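Local coordinates for hemolysin II regulatory protein (Bacillus cereus, PDB 2JJ7) that probably binds DNA as a dimeric TetR-family transcriptional regulator of the hemolysin II gene, at residues B[53-58]-B[112-117]; B[57-62]-B[101-106]; B[72-77]-B[83-88]. One frame throughout, in Å; residues are numbered along the deposited sequence. Where two conformers were deposited one is given.

Contact 1: B[53-58]-B[112-117]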
loop_
_atom_site.group_PDB
_atom_site.type_symbol
_atom_site.label_atom_id
_atom_site.label_comp_id
_atom_site.label_asym_id
_atom_site.label_seq_id
_atom_site.Cartn_x
_atom_site.Cartn_y
_atom_site.Cartn_z
ATOM N N ASN B 53 -25.222 -12.452 -2.098
ATOM C CA ASN B 53 -25.391 -12.663 -3.528
ATOM C C ASN B 53 -25.306 -11.349 -4.307
ATOM O O ASN B 53 -24.774 -11.301 -5.414
ATOM C CB ASN B 53 -26.721 -13.369 -3.803
ATOM C CG ASN B 53 -26.932 -13.639 -5.277
ATOM O OD1 ASN B 53 -26.112 -14.307 -5.916
ATOM N ND2 ASN B 53 -28.021 -13.099 -5.837
ATOM N N LEU B 54 -25.833 -10.286 -3.710
ATOM C CA LEU B 54 -25.770 -8.960 -4.274
ATOM C C LEU B 54 -24.308 -8.516 -4.439
ATOM O O LEU B 54 -23.934 -7.959 -5.467
ATOM C CB LEU B 54 -26.515 -7.998 -3.357
ATOM C CG LEU B 54 -26.900 -6.595 -3.813
ATOM C CD1 LEU B 54 -27.505 -6.610 -5.199
ATOM C CD2 LEU B 54 -27.884 -6.041 -2.812
ATOM N N TYR B 55 -23.501 -8.778 -3.415
ATOM C CA TYR B 55 -22.055 -8.550 -3.449
ATOM C C TYR B 55 -21.387 -9.326 -4.573
ATOM O O TYR B 55 -20.615 -8.756 -5.332
ATOM C CB TYR B 55 -21.460 -8.962 -2.121
ATOM C CG TYR B 55 -20.002 -8.611 -1.909
ATOM C CD1 TYR B 55 -19.046 -9.613 -1.861
ATOM C CD2 TYR B 55 -19.591 -7.294 -1.690
ATOM C CE1 TYR B 55 -17.728 -9.335 -1.630
ATOM C CE2 TYR B 55 -18.239 -6.996 -1.458
ATOM C CZ TYR B 55 -17.327 -8.038 -1.426
ATOM O OH TYR B 55 -16.004 -7.841 -1.181
ATOM N N TYR B 56 -21.701 -10.618 -4.677
ATOM C CA TYR B 56 -21.203 -11.440 -5.779
ATOM C C TYR B 56 -21.563 -10.793 -7.120
ATOM O O TYR B 56 -20.706 -10.661 -7.992
ATOM C CB TYR B 56 -21.762 -12.870 -5.726
ATOM C CG TYR B 56 -21.241 -13.757 -4.604
ATOM C CD1 TYR B 56 -20.108 -13.421 -3.863
ATOM C CD2 TYR B 56 -21.870 -14.960 -4.315
ATOM C CE1 TYR B 56 -19.645 -14.256 -2.843
ATOM C CE2 TYR B 56 -21.414 -15.791 -3.315
ATOM C CZ TYR B 56 -20.315 -15.444 -2.580
ATOM O OH TYR B 56 -19.891 -16.306 -1.585
ATOM N N GLU B 57 -22.818 -10.376 -7.269
ATOM C CA GLU B 57 -23.282 -9.774 -8.512
ATOM C C GLU B 57 -22.588 -8.438 -8.815
ATOM O O GLU B 57 -22.416 -8.077 -9.980
ATOM C CB GLU B 57 -24.804 -9.609 -8.494
ATOM C CG GLU B 57 -25.587 -10.913 -8.576
ATOM C CD GLU B 57 -25.266 -11.733 -9.820
ATOM O OE1 GLU B 57 -25.124 -11.155 -10.917
ATOM O OE2 GLU B 57 -25.149 -12.964 -9.693
ATOM N N VAL B 58 -22.179 -7.728 -7.763
ATOM C CA VAL B 58 -21.419 -6.483 -7.902
ATOM C C VAL B 58 -20.044 -6.750 -8.518
ATOM O O VAL B 58 -19.651 -6.079 -9.474
ATOM C CB VAL B 58 -21.282 -5.724 -6.560
ATOM C CG1 VAL B 58 -20.158 -4.675 -6.626
ATOM C CG2 VAL B 58 -22.600 -5.050 -6.229
ATOM N N SER B 112 -11.651 -13.616 3.217
ATOM C CA SER B 112 -12.961 -13.974 3.749
ATOM C C SER B 112 -13.478 -15.236 3.067
ATOM O O SER B 112 -12.885 -15.728 2.107
ATOM C CB SER B 112 -13.957 -12.828 3.552
ATOM O OG SER B 112 -14.402 -12.775 2.202
ATOM N N ALA B 113 -14.605 -15.733 3.555
ATOM C CA ALA B 113 -15.269 -16.884 2.957
ATOM C C ALA B 113 -15.784 -16.598 1.538
ATOM O O ALA B 113 -16.079 -17.521 0.780
ATOM C CB ALA B 113 -16.402 -17.366 3.866
ATOM N N ARG B 114 -15.865 -15.320 1.180
ATOM C CA ARG B 114 -16.364 -14.907 -0.136
ATOM C C ARG B 114 -15.329 -15.036 -1.258
ATOM O O ARG B 114 -15.680 -14.947 -2.444
ATOM C CB ARG B 114 -16.862 -13.459 -0.084
ATOM C CG ARG B 114 -17.932 -13.194 0.951
ATOM C CD ARG B 114 -18.246 -11.708 1.096
ATOM N NE ARG B 114 -17.144 -10.924 1.657
ATOM C CZ ARG B 114 -16.876 -10.792 2.957
ATOM N NH1 ARG B 114 -17.612 -11.407 3.881
ATOM N NH2 ARG B 114 -15.851 -10.044 3.334
ATOM N N LEU B 115 -14.067 -15.251 -0.890
ATOM C CA LEU B 115 -12.954 -15.161 -1.839
ATOM C C LEU B 115 -13.112 -16.050 -3.063
ATOM O O LEU B 115 -13.017 -15.584 -4.197
ATOM C CB LEU B 115 -11.607 -15.456 -1.164
ATOM C CG LEU B 115 -10.353 -15.341 -2.056
ATOM C CD1 LEU B 115 -10.226 -13.981 -2.731
ATOM C CD2 LEU B 115 -9.084 -15.643 -1.256
ATOM N N GLU B 116 -13.339 -17.329 -2.808
ATOM C CA GLU B 116 -13.411 -18.346 -3.839
ATOM C C GLU B 116 -14.420 -17.979 -4.938
ATOM O O GLU B 116 -14.128 -18.152 -6.124
ATOM C CB GLU B 116 -13.754 -19.685 -3.179
ATOM C CG GLU B 116 -13.991 -20.859 -4.130
ATOM C CD GLU B 116 -14.207 -22.189 -3.392
ATOM O OE1 GLU B 116 -13.913 -22.269 -2.176
ATOM O OE2 GLU B 116 -14.665 -23.156 -4.032
ATOM N N LYS B 117 -15.596 -17.478 -4.548
ATOM C CA LYS B 117 -16.642 -17.134 -5.521
ATOM C C LYS B 117 -16.379 -15.869 -6.321
ATOM O O LYS B 117 -16.734 -15.803 -7.492
ATOM C CB LYS B 117 -18.020 -17.028 -4.859
ATOM C CG LYS B 117 -18.637 -18.363 -4.496
ATOM C CD LYS B 117 -18.830 -19.263 -5.711
ATOM C CE LYS B 117 -19.230 -20.665 -5.277
ATOM N NZ LYS B 117 -19.029 -21.663 -6.359
#

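Contact 2: B[57-62]-B[101-106]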
loop_
_atom_site.group_PDB
_atom_site.type_symbol
_atom_site.label_atom_id
_atom_site.label_comp_id
_atom_site.label_asym_id
_atom_site.label_seq_id
_atom_site.Cartn_x
_atom_site.Cartn_y
_atom_site.Cartn_z
ATOM N N GLU B 57 -22.818 -10.376 -7.269
ATOM C CA GLU B 57 -23.282 -9.774 -8.512
ATOM C C GLU B 57 -22.588 -8.438 -8.815
ATOM O O GLU B 57 -22.416 -8.077 -9.980
ATOM C CB GLU B 57 -24.804 -9.609 -8.494
ATOM C CG GLU B 57 -25.587 -10.913 -8.576
ATOM C CD GLU B 57 -25.266 -11.733 -9.820
ATOM O OE1 GLU B 57 -25.124 -11.155 -10.917
ATOM O OE2 GLU B 57 -25.149 -12.964 -9.693
ATOM N N VAL B 58 -22.179 -7.728 -7.763
ATOM C CA VAL B 58 -21.419 -6.483 -7.902
ATOM C C VAL B 58 -20.044 -6.750 -8.518
ATOM O O VAL B 58 -19.651 -6.079 -9.474
ATOM C CB VAL B 58 -21.282 -5.724 -6.560
ATOM C CG1 VAL B 58 -20.158 -4.675 -6.626
ATOM C CG2 VAL B 58 -22.600 -5.050 -6.229
ATOM N N PHE B 59 -19.337 -7.747 -7.989
ATOM C CA PHE B 59 -18.055 -8.179 -8.569
ATOM C C PHE B 59 -18.203 -8.671 -10.016
ATOM O O PHE B 59 -17.378 -8.357 -10.863
ATOM C CB PHE B 59 -17.374 -9.217 -7.672
ATOM C CG PHE B 59 -16.359 -8.605 -6.729
ATOM C CD1 PHE B 59 -15.057 -8.370 -7.158
ATOM C CD2 PHE B 59 -16.716 -8.249 -5.429
ATOM C CE1 PHE B 59 -14.092 -7.779 -6.288
ATOM C CE2 PHE B 59 -15.779 -7.672 -4.558
ATOM C CZ PHE B 59 -14.462 -7.434 -4.998
ATOM N N LYS B 60 -19.282 -9.407 -10.280
ATOM C CA LYS B 60 -19.594 -9.905 -11.616
ATOM C C LYS B 60 -19.868 -8.757 -12.600
ATOM O O LYS B 60 -19.323 -8.759 -13.692
ATOM C CB LYS B 60 -20.801 -10.850 -11.548
ATOM C CG LYS B 60 -21.102 -11.614 -12.815
ATOM C CD LYS B 60 -22.387 -12.401 -12.641
ATOM C CE LYS B 60 -22.598 -13.403 -13.765
ATOM N NZ LYS B 60 -23.939 -14.051 -13.677
ATOM N N LYS B 61 -20.707 -7.791 -12.212
ATOM C CA LYS B 61 -21.053 -6.675 -13.093
ATOM C C LYS B 61 -19.902 -5.692 -13.287
ATOM O O LYS B 61 -19.662 -5.246 -14.408
ATOM C CB LYS B 61 -22.291 -5.909 -12.599
ATOM C CG LYS B 61 -22.793 -4.905 -13.641
ATOM C CD LYS B 61 -24.129 -4.310 -13.317
ATOM C CE LYS B 61 -24.584 -3.351 -14.417
ATOM N NZ LYS B 61 -24.874 -4.014 -15.727
ATOM N N TYR B 62 -19.191 -5.362 -12.208
ATOM C CA TYR B 62 -18.210 -4.274 -12.252
ATOM C C TYR B 62 -16.758 -4.724 -12.188
ATOM O O TYR B 62 -15.844 -3.897 -12.267
ATOM C CB TYR B 62 -18.507 -3.215 -11.177
ATOM C CG TYR B 62 -19.896 -2.637 -11.288
ATOM C CD1 TYR B 62 -20.240 -1.804 -12.360
ATOM C CD2 TYR B 62 -20.882 -2.925 -10.328
ATOM C CE1 TYR B 62 -21.537 -1.267 -12.478
ATOM C CE2 TYR B 62 -22.180 -2.391 -10.440
ATOM C CZ TYR B 62 -22.501 -1.566 -11.519
ATOM O OH TYR B 62 -23.775 -1.036 -11.647
ATOM N N GLY B 101 -11.804 -1.324 -6.512
ATOM C CA GLY B 101 -10.487 -1.149 -5.910
ATOM C C GLY B 101 -10.535 -1.377 -4.407
ATOM O O GLY B 101 -9.817 -2.222 -3.858
ATOM N N THR B 102 -11.405 -0.623 -3.747
ATOM C CA THR B 102 -11.585 -0.697 -2.301
ATOM C C THR B 102 -11.980 -2.110 -1.874
ATOM O O THR B 102 -11.382 -2.669 -0.958
ATOM C CB THR B 102 -12.679 0.298 -1.840
ATOM O OG1 THR B 102 -12.169 1.631 -1.947
ATOM C CG2 THR B 102 -13.110 0.030 -0.394
ATOM N N LEU B 103 -12.960 -2.692 -2.562
ATOM C CA LEU B 103 -13.491 -3.996 -2.171
ATOM C C LEU B 103 -12.494 -5.115 -2.414
ATOM O O LEU B 103 -12.340 -5.999 -1.557
ATOM C CB LEU B 103 -14.816 -4.292 -2.884
ATOM C CG LEU B 103 -15.945 -3.303 -2.608
ATOM C CD1 LEU B 103 -17.177 -3.660 -3.448
ATOM C CD2 LEU B 103 -16.274 -3.241 -1.110
ATOM N N ALA B 104 -11.822 -5.080 -3.571
ATOM C CA ALA B 104 -10.802 -6.084 -3.861
ATOM C C ALA B 104 -9.634 -5.935 -2.918
ATOM O O ALA B 104 -9.090 -6.935 -2.483
ATOM C CB ALA B 104 -10.316 -6.024 -5.316
ATOM N N TYR B 105 -9.248 -4.702 -2.589
ATOM C CA TYR B 105 -8.141 -4.532 -1.644
ATOM C C TYR B 105 -8.453 -5.235 -0.317
ATOM O O TYR B 105 -7.616 -6.013 0.190
ATOM C CB TYR B 105 -7.760 -3.059 -1.429
ATOM C CG TYR B 105 -6.647 -2.853 -0.412
ATOM C CD1 TYR B 105 -5.309 -2.877 -0.801
ATOM C CD2 TYR B 105 -6.936 -2.653 0.946
ATOM C CE1 TYR B 105 -4.282 -2.695 0.136
ATOM C CE2 TYR B 105 -5.927 -2.488 1.876
ATOM C CZ TYR B 105 -4.603 -2.498 1.466
ATOM O OH TYR B 105 -3.611 -2.331 2.398
ATOM N N GLU B 106 -9.643 -4.966 0.230
ATOM C CA GLU B 106 -10.070 -5.563 1.502
ATOM C C GLU B 106 -10.046 -7.087 1.457
ATOM O O GLU B 106 -9.607 -7.720 2.411
ATOM C CB GLU B 106 -11.477 -5.093 1.910
ATOM C CG GLU B 106 -11.563 -3.676 2.497
ATOM C CD GLU B 106 -10.547 -3.393 3.618
ATOM O OE1 GLU B 106 -10.260 -4.303 4.450
ATOM O OE2 GLU B 106 -10.045 -2.244 3.658
#

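Contact 3: B[72-77]-B[83-88]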
loop_
_atom_site.group_PDB
_atom_site.type_symbol
_atom_site.label_atom_id
_atom_site.label_comp_id
_atom_site.label_asym_id
_atom_site.label_seq_id
_atom_site.Cartn_x
_atom_site.Cartn_y
_atom_site.Cartn_z
ATOM N N LEU B 72 2.558 -12.382 -19.323
ATOM C CA LEU B 72 3.923 -12.811 -19.671
ATOM C C LEU B 72 3.963 -13.520 -21.016
ATOM O O LEU B 72 4.821 -13.234 -21.851
ATOM C CB LEU B 72 4.539 -13.715 -18.590
ATOM C CG LEU B 72 5.252 -13.131 -17.372
ATOM C CD1 LEU B 72 5.747 -14.248 -16.461
ATOM C CD2 LEU B 72 6.420 -12.247 -17.789
ATOM N N GLU B 73 3.053 -14.462 -21.219
ATOM C CA GLU B 73 2.944 -15.143 -22.506
ATOM C C GLU B 73 2.511 -14.188 -23.625
ATOM O O GLU B 73 3.107 -14.188 -24.700
ATOM C CB GLU B 73 1.984 -16.332 -22.428
ATOM C CG GLU B 73 2.462 -17.428 -21.487
ATOM C CD GLU B 73 1.498 -18.597 -21.388
ATOM O OE1 GLU B 73 0.266 -18.381 -21.322
ATOM O OE2 GLU B 73 1.988 -19.745 -21.368
ATOM N N LYS B 74 1.491 -13.371 -23.372
ATOM C CA LYS B 74 1.055 -12.391 -24.369
ATOM C C LYS B 74 2.210 -11.450 -24.797
ATOM O O LYS B 74 2.293 -11.018 -25.951
ATOM C CB LYS B 74 -0.145 -11.591 -23.854
ATOM C CG LYS B 74 -0.723 -10.679 -24.907
ATOM C CD LYS B 74 -1.907 -9.872 -24.405
ATOM C CE LYS B 74 -2.222 -8.794 -25.422
ATOM N NZ LYS B 74 -3.416 -8.013 -25.059
ATOM N N ASN B 75 3.118 -11.158 -23.870
ATOM C CA ASN B 75 4.226 -10.284 -24.173
ATOM C C ASN B 75 5.526 -11.034 -24.430
ATOM O O ASN B 75 6.614 -10.453 -24.357
ATOM C CB ASN B 75 4.370 -9.255 -23.059
ATOM C CG ASN B 75 3.236 -8.272 -23.076
ATOM O OD1 ASN B 75 3.239 -7.337 -23.877
ATOM N ND2 ASN B 75 2.211 -8.517 -22.249
ATOM N N GLN B 76 5.396 -12.325 -24.728
ATOM C CA GLN B 76 6.533 -13.195 -25.035
ATOM C C GLN B 76 7.680 -13.082 -24.023
ATOM O O GLN B 76 8.856 -13.011 -24.393
ATOM C CB GLN B 76 7.007 -12.956 -26.464
ATOM C CG GLN B 76 5.986 -13.425 -27.492
ATOM C CD GLN B 76 6.382 -13.082 -28.907
ATOM O OE1 GLN B 76 6.767 -11.947 -29.196
ATOM N NE2 GLN B 76 6.275 -14.057 -29.806
ATOM N N PHE B 77 7.296 -13.042 -22.747
ATOM C CA PHE B 77 8.206 -13.047 -21.597
ATOM C C PHE B 77 9.162 -11.868 -21.574
ATOM O O PHE B 77 10.281 -11.985 -21.088
ATOM C CB PHE B 77 8.910 -14.409 -21.470
ATOM C CG PHE B 77 7.948 -15.546 -21.266
ATOM C CD1 PHE B 77 7.576 -15.929 -19.986
ATOM C CD2 PHE B 77 7.368 -16.193 -22.355
ATOM C CE1 PHE B 77 6.667 -16.958 -19.793
ATOM C CE2 PHE B 77 6.452 -17.226 -22.175
ATOM C CZ PHE B 77 6.106 -17.609 -20.895
ATOM N N LEU B 83 4.449 -6.206 -17.477
ATOM C CA LEU B 83 4.048 -5.387 -16.335
ATOM C C LEU B 83 3.314 -4.097 -16.746
ATOM O O LEU B 83 2.338 -3.689 -16.087
ATOM C CB LEU B 83 5.249 -5.069 -15.441
ATOM C CG LEU B 83 4.936 -4.354 -14.123
ATOM C CD1 LEU B 83 4.084 -5.218 -13.214
ATOM C CD2 LEU B 83 6.226 -3.960 -13.441
ATOM N N ARG B 84 3.789 -3.448 -17.806
ATOM C CA ARG B 84 3.112 -2.253 -18.305
ATOM C C ARG B 84 1.668 -2.584 -18.680
ATOM O O ARG B 84 0.759 -1.827 -18.352
ATOM C CB ARG B 84 3.863 -1.599 -19.478
ATOM C CG ARG B 84 3.376 -0.183 -19.779
ATOM C CD ARG B 84 4.325 0.625 -20.656
ATOM N NE ARG B 84 5.486 1.161 -19.938
ATOM C CZ ARG B 84 5.505 2.317 -19.274
ATOM N NH1 ARG B 84 4.418 3.067 -19.211
ATOM N NH2 ARG B 84 6.619 2.727 -18.671
ATOM N N GLU B 85 1.452 -3.728 -19.323
ATOM C CA GLU B 85 0.106 -4.095 -19.744
ATOM C C GLU B 85 -0.765 -4.413 -18.551
ATOM O O GLU B 85 -1.909 -3.933 -18.459
ATOM C CB GLU B 85 0.102 -5.272 -20.722
ATOM C CG GLU B 85 -1.292 -5.500 -21.323
ATOM C CD GLU B 85 -1.291 -6.398 -22.547
ATOM O OE1 GLU B 85 -0.304 -7.119 -22.779
ATOM O OE2 GLU B 85 -2.291 -6.379 -23.287
ATOM N N TYR B 86 -0.224 -5.225 -17.647
ATOM C CA TYR B 86 -0.910 -5.567 -16.418
ATOM C C TYR B 86 -1.350 -4.288 -15.681
ATOM O O TYR B 86 -2.526 -4.131 -15.330
ATOM C CB TYR B 86 0.016 -6.406 -15.537
ATOM C CG TYR B 86 -0.460 -6.613 -14.119
ATOM C CD1 TYR B 86 -0.218 -5.655 -13.126
ATOM C CD2 TYR B 86 -1.143 -7.771 -13.756
ATOM C CE1 TYR B 86 -0.656 -5.850 -11.829
ATOM C CE2 TYR B 86 -1.574 -7.963 -12.459
ATOM C CZ TYR B 86 -1.333 -7.003 -11.503
ATOM O OH TYR B 86 -1.761 -7.209 -10.202
ATOM N N LEU B 87 -0.395 -3.393 -15.447
ATOM C CA LEU B 87 -0.647 -2.161 -14.704
ATOM C C LEU B 87 -1.616 -1.224 -15.420
ATOM O O LEU B 87 -2.398 -0.528 -14.767
ATOM C CB LEU B 87 0.670 -1.413 -14.428
ATOM C CG LEU B 87 1.664 -2.056 -13.454
ATOM C CD1 LEU B 87 2.936 -1.219 -13.356
ATOM C CD2 LEU B 87 1.059 -2.272 -12.084
ATOM N N THR B 88 -1.529 -1.179 -16.749
ATOM C CA THR B 88 -2.403 -0.326 -17.560
ATOM C C THR B 88 -3.860 -0.822 -17.448
ATOM O O THR B 88 -4.772 -0.037 -17.158
ATOM C CB THR B 88 -1.919 -0.260 -19.024
ATOM O OG1 THR B 88 -0.570 0.210 -19.048
ATOM C CG2 THR B 88 -2.791 0.686 -19.894
#

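Contact 1: B[53-58]-B[112-117]
Helical segment 53-58 comes closest to 112-117 where the CA atoms of Y56 and K117 lie 7.3 Å apart; on the far side a type I turn from S112 to L115 leads into the short helix 115-118. Before that helix, S112 OG accepts a capping bond from R114 N. Across the contact Y56 meets the aliphatic parts of K117 and R114, and Y55 meets that of R114. In the Y56 conformer described, K117 CB sits over one ring face, 3.9 Å from the centroid and 22° off the normal, a CH-pi contact shifted toward the rim that bears the hydroxyl. R114 CB meets the same ring at its edge, in plane, 4.0 Å from Y56 CE1. An extended chi2 carries R114 CD to 3.7 Å from Y55 CE1; the chain then bends at chi3 (-67°), and the guanidinium plane stands 87° from that ring. R114 NE and Y55 OH both bond E107 OE2, so one carboxylate oxygen ties the two side chains together, while E107 OE1 takes S112 OG. No hydrogen bond links the segments directly. Behind this interface, L54 and V58 pack on helix 5-23, L54 also reaches helices 30-37 and 41-48, and Y55 meets F20 and Y25 edge-to-face.

Contact 2: B[57-62]-B[101-106]
F59 lays the far end of its ring against the backbone and first side-chain carbons of helix 98-109, where CZ lies 3.8 Å from L103 CB. The same CZ also comes to 3.8 Å from A104 N, which lies at the edge of the ring and near its plane. L103 CB is also 3.9 Å from F59 CE2. The other flank of the ring tip, CE1, comes within 4.3 Å of A104 CB, so the phenyl end spans two successive residues of the facing helix. The first torsion of F59 is -95°, off the staggered value, with the ring pointing toward 101-106.

The ring spans a wide gap: the axes of 57-62 and 101-106 stay 11.8 Å apart and cross at -124°, and even the nearest CA atoms, those of F59 and A104, are 8.9 Å from each other. V58 adds a looser touch through CG1 to L103 CD1. L103 thus serves two neighbours, with CB against the tip of the phenyl ring and a methyl toward the valine.

The surroundings are those of a TetR-type regulator, in which the helix that follows the helix-turn-helix links it to the C-terminal domain. On 101-106, Y105 stacks with H149 of the second subunit, and E106 bonds S146 of that subunit.

All four touching residues are buried and no hydrogen bond crosses between the segments; the junction therefore rests on apolar packing, with one large aromatic ring bridging helices too far apart for their backbones to meet.

Contact 3: B[72-77]-B[83-88]
A helix end secured to the next helix in the chain is the element here: helix 71-74 stops, and K74, its last residue, and N75, the first beyond it, reach E85 on helix 79-96. The carboxylate of E85 is divided between two donors. K74 NZ gives a salt bridge to OE2 at 2.7 Å, approaching on the syn side and slightly out of the carboxylate plane. N75 ND2 bonds the other oxygen, OE1, at 2.9 Å with an N-H...O angle of 162°. That oxygen is met nearly end-on, and although it lies close to the plane of the N75 amide, the amide and carboxylate planes stand 77° apart.

The helix closes in a Schellman motif, with Q76 as the C-prime residue at positive phi: F77 N returns to L72 O at 2.6 Å and Q76 N to E73 O at 3.0 Å. N75, where helical backbone angles are first left, is therefore held at the turn itself, and its ND2 also bonds F71 O, so one amide group links the end of helix 71-74 to helix 79-96.

K74 runs fully extended from a CG placed opposite the backbone N (chi1 -174°), which brings its CE and ammonium group alongside OE2; the two chains cross at about a right angle. With both carboxylate oxygens engaged, one by a cation, E85 would probably remain ionised at this surface site. Behind it, L83 and Y86 turn to helix 129-138, and L87 packs on helix 169-181.

Contacts 1 and 2 use overlapping parts of helix 51-62, share E57 and V58, and have centres 9 Å apart. They are joined directly where Y55 CE2 lies 4.0 Å from L103 CD1, and by the edge-to-face meeting of Y55 with F59. Together they seat the helix that follows the helix-turn-helix on two consecutive helical elements, 98-109 and 115-118, with a partly buried aliphatic-aromatic contact, its polar ends bound by E107, at contact 1 and a buried apolar one at contact 2. Contact 3 is separate: its centre is about 28 Å from that of contact 1 and 23 Å from that of contact 2, and it joins neighbours in sequence within the intervening chain. The predicted helix-turn-helix, 29-48, precedes them all.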